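Local structure of putative isochorismatase (Bordetella bronchiseptica, 3UAO) at residues A[39-44]-A[215-220]; A[76-81]-A[86-91]; A[143-148]-A[181-186]. The protein probably hydrolyses maleamate to maleate and ammonia, acting as the maleamate amidohydrolase of nicotinate (vitamin B3) degradation. All coordinates share one frame; numbering follows the deposited sequence.

All three contacts lie in the isochorismatase-family domain, built on a parallel six-stranded Rossmann-like sheet, which interactions 1 and 2 reach directly. Interaction 1 joins the loop before strand 45-50 to the last strand, 215-217, so interactions 2 and 3 fall, in that order, within the sequence it spans. Interaction 2 packs helix 67-84 on strand 87-93; interaction 3 packs the loop before helix 150-156 against the end of helix 174-182. The centres of 1 and 2 are about 14 Å apart, the other pairs about 17 Å. H219 packs on V77, R186 NH1 probably donates to P40 O, and S91 meets A144. Thus the contacts occupy separate places on one fold, 1 and 3 bordering the second subunit.

Interaction 1 (A[39-44]-A[215-220]); sequences LPLKAP and AVMTHD
The methyl of A215 is the pivot of this contact, since both L39 and L41 close on it. From L39 it is approached by the base of the side chain, CB lying 4.0 Å from A215 CB, and by the carbonyl, with L39 O 3.8 Å from that same methyl. The chi1 of L39 (-176°) sets CG trans to the backbone N and lets the CD2 branch come up to the backbone of A215, 3.8 Å from A215 N. L41 has the other rotation: chi1 of -89° places CG beside its own N, and CD1 reaches inward to 3.9 Å from A215 CB. M217 adds only its terminal methyl, CE standing 4.5 Å from L41 CD1, a loose approach. The evidence is therefore of an apolar contact, with 157 Å² buried in total. Polar anchoring of the loop comes from P40 O, which accepts from R186 NH1, and from K42 O, bonded to T161 OG1; L39 also packs on K108 of the second subunit. A215 and M217 pair through their backbones with strand 186-195, making this a loop that, at L39 and L41, packs against the outermost strand, within this chain, of a Rossmann-like parallel sheet.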
loop_
_atom_site.group_PDB
_atom_site.type_symbol
_atom_site.label_atom_id
_atom_site.label_comp_id
_atom_site.label_asym_id
_atom_site.label_seq_id
_atom_site.Cartn_x
_atom_site.Cartn_y
_atom_site.Cartn_z
ATOM N N LEU A 39 -21.639 1.791 -14.011
ATOM C CA LEU A 39 -20.753 0.718 -13.569
ATOM C C LEU A 39 -21.534 -0.609 -13.497
ATOM O O LEU A 39 -22.216 -0.911 -12.485
ATOM C CB LEU A 39 -20.109 1.060 -12.215
ATOM C CG LEU A 39 -19.064 0.070 -11.644
ATOM C CD1 LEU A 39 -18.052 -0.405 -12.700
ATOM C CD2 LEU A 39 -18.311 0.676 -10.465
ATOM N N PRO A 40 -21.442 -1.424 -14.561
ATOM C CA PRO A 40 -22.125 -2.716 -14.542
ATOM C C PRO A 40 -21.783 -3.482 -13.273
ATOM O O PRO A 40 -20.640 -3.459 -12.848
ATOM C CB PRO A 40 -21.546 -3.439 -15.783
ATOM C CG PRO A 40 -21.158 -2.334 -16.704
ATOM C CD PRO A 40 -20.658 -1.245 -15.800
ATOM N N LEU A 41 -22.768 -4.136 -12.673
ATOM C CA LEU A 41 -22.533 -4.927 -11.466
ATOM C C LEU A 41 -22.018 -6.285 -11.831
ATOM O O LEU A 41 -22.357 -6.794 -12.893
ATOM C CB LEU A 41 -23.818 -5.091 -10.682
ATOM C CG LEU A 41 -24.125 -4.017 -9.664
ATOM C CD1 LEU A 41 -23.635 -2.642 -10.083
ATOM C CD2 LEU A 41 -25.608 -4.053 -9.385
ATOM N N LYS A 42 -21.235 -6.893 -10.936
ATOM C CA LYS A 42 -20.601 -8.190 -11.210
ATOM C C LYS A 42 -20.218 -8.988 -9.950
ATOM O O LYS A 42 -19.462 -8.525 -9.104
ATOM C CB LYS A 42 -19.344 -7.947 -12.040
ATOM C CG LYS A 42 -18.887 -9.126 -12.858
ATOM C CD LYS A 42 -17.419 -8.985 -13.201
ATOM C CE LYS A 42 -16.849 -10.248 -13.902
ATOM N NZ LYS A 42 -15.385 -10.104 -14.040
ATOM N N ALA A 43 -20.727 -10.212 -9.879
ATOM C CA ALA A 43 -20.457 -11.155 -8.807
ATOM C C ALA A 43 -19.047 -11.674 -8.975
ATOM O O ALA A 43 -18.501 -11.553 -10.058
ATOM C CB ALA A 43 -21.454 -12.318 -8.873
ATOM N N PRO A 44 -18.448 -12.245 -7.908
ATOM C CA PRO A 44 -19.024 -12.358 -6.554
ATOM C C PRO A 44 -19.188 -11.002 -5.893
ATOM O O PRO A 44 -18.387 -10.105 -6.138
ATOM C CB PRO A 44 -17.993 -13.225 -5.781
ATOM C CG PRO A 44 -17.198 -13.899 -6.811
ATOM C CD PRO A 44 -17.190 -13.012 -8.026
ATOM N N ALA A 215 -21.032 2.713 -8.722
ATOM C CA ALA A 215 -22.478 2.590 -8.964
ATOM C C ALA A 215 -23.151 3.009 -7.643
ATOM O O ALA A 215 -22.704 2.651 -6.555
ATOM C CB ALA A 215 -22.862 1.160 -9.371
ATOM N N VAL A 216 -24.201 3.812 -7.776
ATOM C CA VAL A 216 -24.900 4.467 -6.660
ATOM C C VAL A 216 -26.418 4.250 -6.801
ATOM O O VAL A 216 -27.050 4.740 -7.722
ATOM C CB VAL A 216 -24.581 5.999 -6.630
ATOM C CG1 VAL A 216 -25.479 6.757 -5.608
ATOM C CG2 VAL A 216 -23.142 6.215 -6.317
ATOM N N MET A 217 -26.984 3.501 -5.871
ATOM C CA MET A 217 -28.402 3.233 -5.879
ATOM C C MET A 217 -28.910 2.971 -4.446
ATOM O O MET A 217 -28.120 2.728 -3.527
ATOM C CB MET A 217 -28.687 2.046 -6.821
ATOM C CG MET A 217 -27.979 0.715 -6.491
ATOM S SD MET A 217 -28.117 -0.412 -7.921
ATOM C CE MET A 217 -26.841 0.245 -8.978
ATOM N N THR A 218 -30.222 3.033 -4.263
ATOM C CA THR A 218 -30.851 2.678 -2.990
ATOM C C THR A 218 -30.799 1.167 -2.800
ATOM O O THR A 218 -30.631 0.424 -3.767
ATOM C CB THR A 218 -32.313 3.169 -2.920
ATOM O OG1 THR A 218 -33.065 2.614 -4.002
ATOM C CG2 THR A 218 -32.367 4.675 -3.009
ATOM N N HIS A 219 -30.940 0.721 -1.553
ATOM C CA HIS A 219 -30.691 -0.677 -1.196
ATOM C C HIS A 219 -31.661 -1.688 -1.830
ATOM O O HIS A 219 -31.268 -2.782 -2.179
ATOM C CB HIS A 219 -30.671 -0.854 0.330
ATOM C CG HIS A 219 -32.026 -0.955 0.943
ATOM N ND1 HIS A 219 -32.814 0.147 1.183
ATOM C CD2 HIS A 219 -32.741 -2.029 1.355
ATOM C CE1 HIS A 219 -33.950 -0.242 1.740
ATOM N NE2 HIS A 219 -33.931 -1.557 1.850
ATOM N N ASP A 220 -32.918 -1.328 -1.975
ATOM C CA ASP A 220 -33.882 -2.225 -2.626
ATOM C C ASP A 220 -33.437 -2.489 -4.056
ATOM O O ASP A 220 -33.479 -3.616 -4.543
ATOM C CB ASP A 220 -35.297 -1.637 -2.601
ATOM C CG ASP A 220 -35.370 -0.204 -3.181
ATOM O OD1 ASP A 220 -34.554 0.666 -2.788
ATOM O OD2 ASP A 220 -36.266 0.037 -4.024
#

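Interaction 2 (A[76-81]-A[86-91])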
loop_
_atom_site.group_PDB
_atom_site.type_symbol
_atom_site.label_atom_id
_atom_site.label_comp_id
_atom_site.label_asym_id
_atom_site.label_seq_id
_atom_site.Cartn_x
_atom_site.Cartn_y
_atom_site.Cartn_z
ATOM N N THR A 76 -31.060 -4.589 6.654
ATOM C CA THR A 76 -31.667 -5.409 5.604
ATOM C C THR A 76 -30.608 -5.891 4.612
ATOM O O THR A 76 -30.699 -7.002 4.079
ATOM C CB THR A 76 -32.784 -4.644 4.830
ATOM O OG1 THR A 76 -33.693 -4.054 5.754
ATOM C CG2 THR A 76 -33.557 -5.582 3.917
ATOM N N VAL A 77 -29.584 -5.072 4.401
ATOM C CA VAL A 77 -28.497 -5.435 3.506
ATOM C C VAL A 77 -27.581 -6.496 4.084
ATOM O O VAL A 77 -27.240 -7.457 3.388
ATOM C CB VAL A 77 -27.689 -4.225 3.091
ATOM C CG1 VAL A 77 -26.520 -4.648 2.215
ATOM C CG2 VAL A 77 -28.595 -3.270 2.341
ATOM N N LEU A 78 -27.192 -6.308 5.350
ATOM C CA LEU A 78 -26.388 -7.251 6.099
ATOM C C LEU A 78 -27.080 -8.640 6.173
ATOM O O LEU A 78 -26.465 -9.672 5.862
ATOM C CB LEU A 78 -26.119 -6.682 7.506
ATOM C CG LEU A 78 -25.266 -7.531 8.435
ATOM C CD1 LEU A 78 -23.956 -7.798 7.724
ATOM C CD2 LEU A 78 -25.039 -6.898 9.806
ATOM N N ALA A 79 -28.352 -8.663 6.554
ATOM C CA ALA A 79 -29.113 -9.912 6.555
ATOM C C ALA A 79 -29.122 -10.513 5.143
ATOM O O ALA A 79 -28.817 -11.704 4.966
ATOM C CB ALA A 79 -30.551 -9.706 7.098
ATOM N N ALA A 80 -29.409 -9.705 4.133
ATOM C CA ALA A 80 -29.436 -10.227 2.767
ATOM C C ALA A 80 -28.043 -10.735 2.339
ATOM O O ALA A 80 -27.928 -11.768 1.672
ATOM C CB ALA A 80 -29.976 -9.183 1.795
ATOM N N ALA A 81 -26.994 -10.013 2.738
ATOM C CA ALA A 81 -25.603 -10.462 2.532
ATOM C C ALA A 81 -25.390 -11.839 3.162
ATOM O O ALA A 81 -24.819 -12.724 2.542
ATOM C CB ALA A 81 -24.619 -9.464 3.115
ATOM N N TRP A 86 -22.373 -13.731 1.159
ATOM C CA TRP A 86 -21.502 -12.710 0.610
ATOM C C TRP A 86 -20.411 -12.463 1.607
ATOM O O TRP A 86 -20.680 -12.397 2.783
ATOM C CB TRP A 86 -22.254 -11.388 0.401
ATOM C CG TRP A 86 -23.127 -11.327 -0.780
ATOM C CD1 TRP A 86 -23.241 -12.245 -1.759
ATOM C CD2 TRP A 86 -23.972 -10.242 -1.142
ATOM N NE1 TRP A 86 -24.135 -11.821 -2.711
ATOM C CE2 TRP A 86 -24.600 -10.589 -2.353
ATOM C CE3 TRP A 86 -24.286 -9.012 -0.543
ATOM C CZ2 TRP A 86 -25.518 -9.753 -2.986
ATOM C CZ3 TRP A 86 -25.195 -8.176 -1.175
ATOM C CH2 TRP A 86 -25.797 -8.547 -2.381
ATOM N N ALA A 87 -19.179 -12.313 1.150
ATOM C CA ALA A 87 -18.125 -11.871 2.038
ATOM C C ALA A 87 -18.631 -10.601 2.765
ATOM O O ALA A 87 -19.265 -9.739 2.148
ATOM C CB ALA A 87 -16.840 -11.582 1.237
ATOM N N VAL A 88 -18.375 -10.488 4.062
ATOM C CA VAL A 88 -18.802 -9.293 4.804
ATOM C C VAL A 88 -17.683 -8.761 5.716
ATOM O O VAL A 88 -17.053 -9.537 6.435
ATOM C CB VAL A 88 -20.083 -9.542 5.614
ATOM C CG1 VAL A 88 -20.541 -8.243 6.340
ATOM C CG2 VAL A 88 -21.171 -10.028 4.705
ATOM N N ALA A 89 -17.444 -7.440 5.631
ATOM C CA ALA A 89 -16.366 -6.762 6.350
ATOM C C ALA A 89 -16.915 -5.527 7.037
ATOM O O ALA A 89 -17.708 -4.804 6.476
ATOM C CB ALA A 89 -15.240 -6.376 5.408
ATOM N N HIS A 90 -16.510 -5.328 8.275
ATOM C CA HIS A 90 -16.895 -4.177 9.060
ATOM C C HIS A 90 -15.616 -3.412 9.417
ATOM O O HIS A 90 -14.568 -4.009 9.632
ATOM C CB HIS A 90 -17.577 -4.637 10.358
ATOM C CG HIS A 90 -18.667 -5.646 10.157
ATOM N ND1 HIS A 90 -20.002 -5.330 10.275
ATOM C CD2 HIS A 90 -18.618 -6.962 9.839
ATOM C CE1 HIS A 90 -20.730 -6.417 10.051
ATOM N NE2 HIS A 90 -19.912 -7.420 9.785
ATOM N N SER A 91 -15.709 -2.097 9.477
ATOM C CA SER A 91 -14.578 -1.273 9.804
ATOM C C SER A 91 -14.897 -0.554 11.117
ATOM O O SER A 91 -16.053 -0.299 11.464
ATOM C CB SER A 91 -14.294 -0.273 8.655
ATOM O OG SER A 91 -14.855 1.003 8.900
#
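The indole of W86 and the imidazole of H90 are the flat groups here, and both are approached obliquely. A81 slants against the six-membered part of the indole, its CA 3.6 Å and its CB 3.7 Å from W86 CE3, while the ring of Y45 meets the indole with the planes about 50° apart. W86 CG stands beside its backbone N, and this rotation lets CE3 lie against A81. L78 CD1 comes to H90 CE1 at 4.2 Å, and H90 NE2 is tied to E134 OE1. Between the backbones, W86 N donates to A81 O at 3.0 Å; with an N-H...O angle of 172° the bond is nearly straight. Helix 67-84 leads through a short link into strand 87-93, the alpha-to-beta half of a beta-alpha-beta crossover that began with strand 45-50. The axes of helix segment 76-81 and strand segment 87-91 run at 141° to each other and approach to 9.5 Å. V88 meets the helix with both branches: CG1, trans to the backbone N, touches L78 CD1 at 3.7 Å, the two side chains crossing at about a right angle, and CG2 rests 3.8 Å from A81 CB. A81 also packs on L47 of the adjoining strand 45-50.

Interaction 3 (A[143-148]-A[181-186])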
loop_
_atom_site.group_PDB
_atom_site.type_symbol
_atom_site.label_atom_id
_atom_site.label_comp_id
_atom_site.label_asym_id
_atom_site.label_seq_id
_atom_site.Cartn_x
_atom_site.Cartn_y
_atom_site.Cartn_z
ATOM N N SER A 143 -10.101 5.728 5.287
ATOM C CA SER A 143 -10.443 4.592 4.395
ATOM C C SER A 143 -10.246 3.230 5.017
ATOM O O SER A 143 -9.248 2.976 5.626
ATOM C CB SER A 143 -9.596 4.652 3.125
ATOM O OG SER A 143 -9.620 3.418 2.421
ATOM N N ALA A 144 -11.184 2.322 4.804
ATOM C CA ALA A 144 -11.083 0.954 5.370
ATOM C C ALA A 144 -9.974 0.149 4.692
ATOM O O ALA A 144 -9.676 -0.999 5.109
ATOM C CB ALA A 144 -12.443 0.208 5.248
ATOM N N PHE A 145 -9.360 0.736 3.667
ATOM C CA PHE A 145 -8.320 0.093 2.884
ATOM C C PHE A 145 -6.929 0.587 3.262
ATOM O O PHE A 145 -5.931 -0.174 3.115
ATOM C CB PHE A 145 -8.532 0.355 1.364
ATOM C CG PHE A 145 -9.697 -0.390 0.776
ATOM C CD1 PHE A 145 -9.520 -1.609 0.175
ATOM C CD2 PHE A 145 -10.969 0.119 0.843
ATOM C CE1 PHE A 145 -10.611 -2.317 -0.336
ATOM C CE2 PHE A 145 -12.022 -0.571 0.324
ATOM C CZ PHE A 145 -11.836 -1.797 -0.256
ATOM N N TYR A 146 -6.820 1.851 3.704
ATOM C CA TYR A 146 -5.495 2.440 3.954
ATOM C C TYR A 146 -4.795 1.794 5.159
ATOM O O TYR A 146 -5.206 1.998 6.327
ATOM C CB TYR A 146 -5.566 3.977 4.174
ATOM C CG TYR A 146 -4.199 4.571 3.928
ATOM C CD1 TYR A 146 -3.865 5.065 2.675
ATOM C CD2 TYR A 146 -3.198 4.504 4.884
ATOM C CE1 TYR A 146 -2.568 5.531 2.392
ATOM C CE2 TYR A 146 -1.877 4.972 4.620
ATOM C CZ TYR A 146 -1.561 5.462 3.379
ATOM O OH TYR A 146 -0.273 5.944 3.081
ATOM N N GLY A 147 -3.714 1.063 4.913
ATOM C CA GLY A 147 -2.920 0.539 6.033
ATOM C C GLY A 147 -3.646 -0.526 6.801
ATOM O O GLY A 147 -3.522 -0.639 8.013
ATOM N N THR A 148 -4.435 -1.289 6.069
ATOM C CA THR A 148 -5.195 -2.398 6.571
ATOM C C THR A 148 -5.085 -3.517 5.549
ATOM O O THR A 148 -4.502 -3.364 4.476
ATOM C CB THR A 148 -6.702 -2.079 6.701
ATOM O OG1 THR A 148 -7.339 -2.186 5.413
ATOM C CG2 THR A 148 -6.970 -0.671 7.307
ATOM N N MET A 181 -12.396 1.310 -5.437
ATOM C CA MET A 181 -12.275 1.495 -6.873
ATOM C C MET A 181 -10.805 1.334 -7.265
ATOM O O MET A 181 -10.447 0.536 -8.131
ATOM C CB MET A 181 -12.749 2.893 -7.282
ATOM C CG MET A 181 -12.801 3.003 -8.772
ATOM S SD MET A 181 -12.830 4.702 -9.288
ATOM C CE MET A 181 -11.149 5.188 -8.901
ATOM N N SER A 182 -9.976 2.117 -6.618
ATOM C CA SER A 182 -8.584 2.098 -6.911
ATOM C C SER A 182 -8.001 0.667 -6.786
ATOM O O SER A 182 -7.316 0.225 -7.675
ATOM C CB SER A 182 -7.873 3.110 -6.036
ATOM O OG SER A 182 -8.449 4.402 -6.187
ATOM N N ALA A 183 -8.372 -0.068 -5.753
ATOM C CA ALA A 183 -7.917 -1.444 -5.529
ATOM C C ALA A 183 -8.429 -2.502 -6.520
ATOM O O ALA A 183 -8.041 -3.660 -6.425
ATOM C CB ALA A 183 -8.259 -1.860 -4.114
ATOM N N GLY A 184 -9.294 -2.134 -7.466
ATOM C CA GLY A 184 -9.840 -3.093 -8.413
ATOM C C GLY A 184 -11.237 -3.648 -8.196
ATOM O O GLY A 184 -11.642 -4.562 -8.914
ATOM N N PHE A 185 -11.998 -3.095 -7.247
ATOM C CA PHE A 185 -13.380 -3.553 -6.966
ATOM C C PHE A 185 -14.430 -2.570 -7.506
ATOM O O PHE A 185 -14.249 -1.371 -7.492
ATOM C CB PHE A 185 -13.569 -3.804 -5.454
ATOM C CG PHE A 185 -12.441 -4.612 -4.836
ATOM C CD1 PHE A 185 -12.348 -5.969 -5.034
ATOM C CD2 PHE A 185 -11.470 -4.005 -4.105
ATOM C CE1 PHE A 185 -11.300 -6.728 -4.532
ATOM C CE2 PHE A 185 -10.421 -4.760 -3.556
ATOM C CZ PHE A 185 -10.344 -6.130 -3.783
ATOM N N ARG A 186 -15.565 -3.074 -7.959
ATOM C CA ARG A 186 -16.645 -2.190 -8.436
ATOM C C ARG A 186 -17.380 -1.788 -7.183
ATOM O O ARG A 186 -17.980 -2.673 -6.545
ATOM C CB ARG A 186 -17.564 -2.943 -9.391
ATOM C CG ARG A 186 -16.843 -3.355 -10.680
ATOM C CD ARG A 186 -17.478 -4.544 -11.364
ATOM N NE ARG A 186 -16.686 -4.965 -12.505
ATOM C CZ ARG A 186 -16.982 -4.721 -13.779
ATOM N NH1 ARG A 186 -18.080 -4.077 -14.145
ATOM N NH2 ARG A 186 -16.170 -5.154 -14.721
#
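F145 and F185 are two buried aromatics that share remarkably little: CE1 of F145 approaches CE2 of F185 at 4.0 Å, the side chains crossing obliquely, and the whole contact buries just 86 Å². Both phenylalanines hold CG beside the backbone N, with chi1 of -72° for F145 and -47° for F185, which puts CE1 of the one and CE2 of the other within reach of each other. A183 offers its methyl to the same corner of the F145 ring, CB standing 4.5 Å from F145 CE1. L154 of helix 150-156 packs on both phenylalanines.

The root of F145 is fixed by S143, whose OG lies in the plane of the phenyl ring at its edge and accepts from F145 N at 3.0 Å, an ST turn; D179 OD2 is a further partner of that hydroxyl. T148 OG1 donates to A144 O at 2.6 Å, spanning the residues of the type II turn from F145 to T148. In segment 181-186, G184 has a phi of 101°, a conformation that calls for glycine. Y146 packs on A183 of the second subunit, A183 on Y146 of that subunit, and F185 on A155 of the third, so the contact borders subunit interfaces. It joins the loop before helix 150-156 to a Schellman motif that ends helix 174-182 and leads into strand 186-195, as a helix-to-strand link of this Rossmann-like fold.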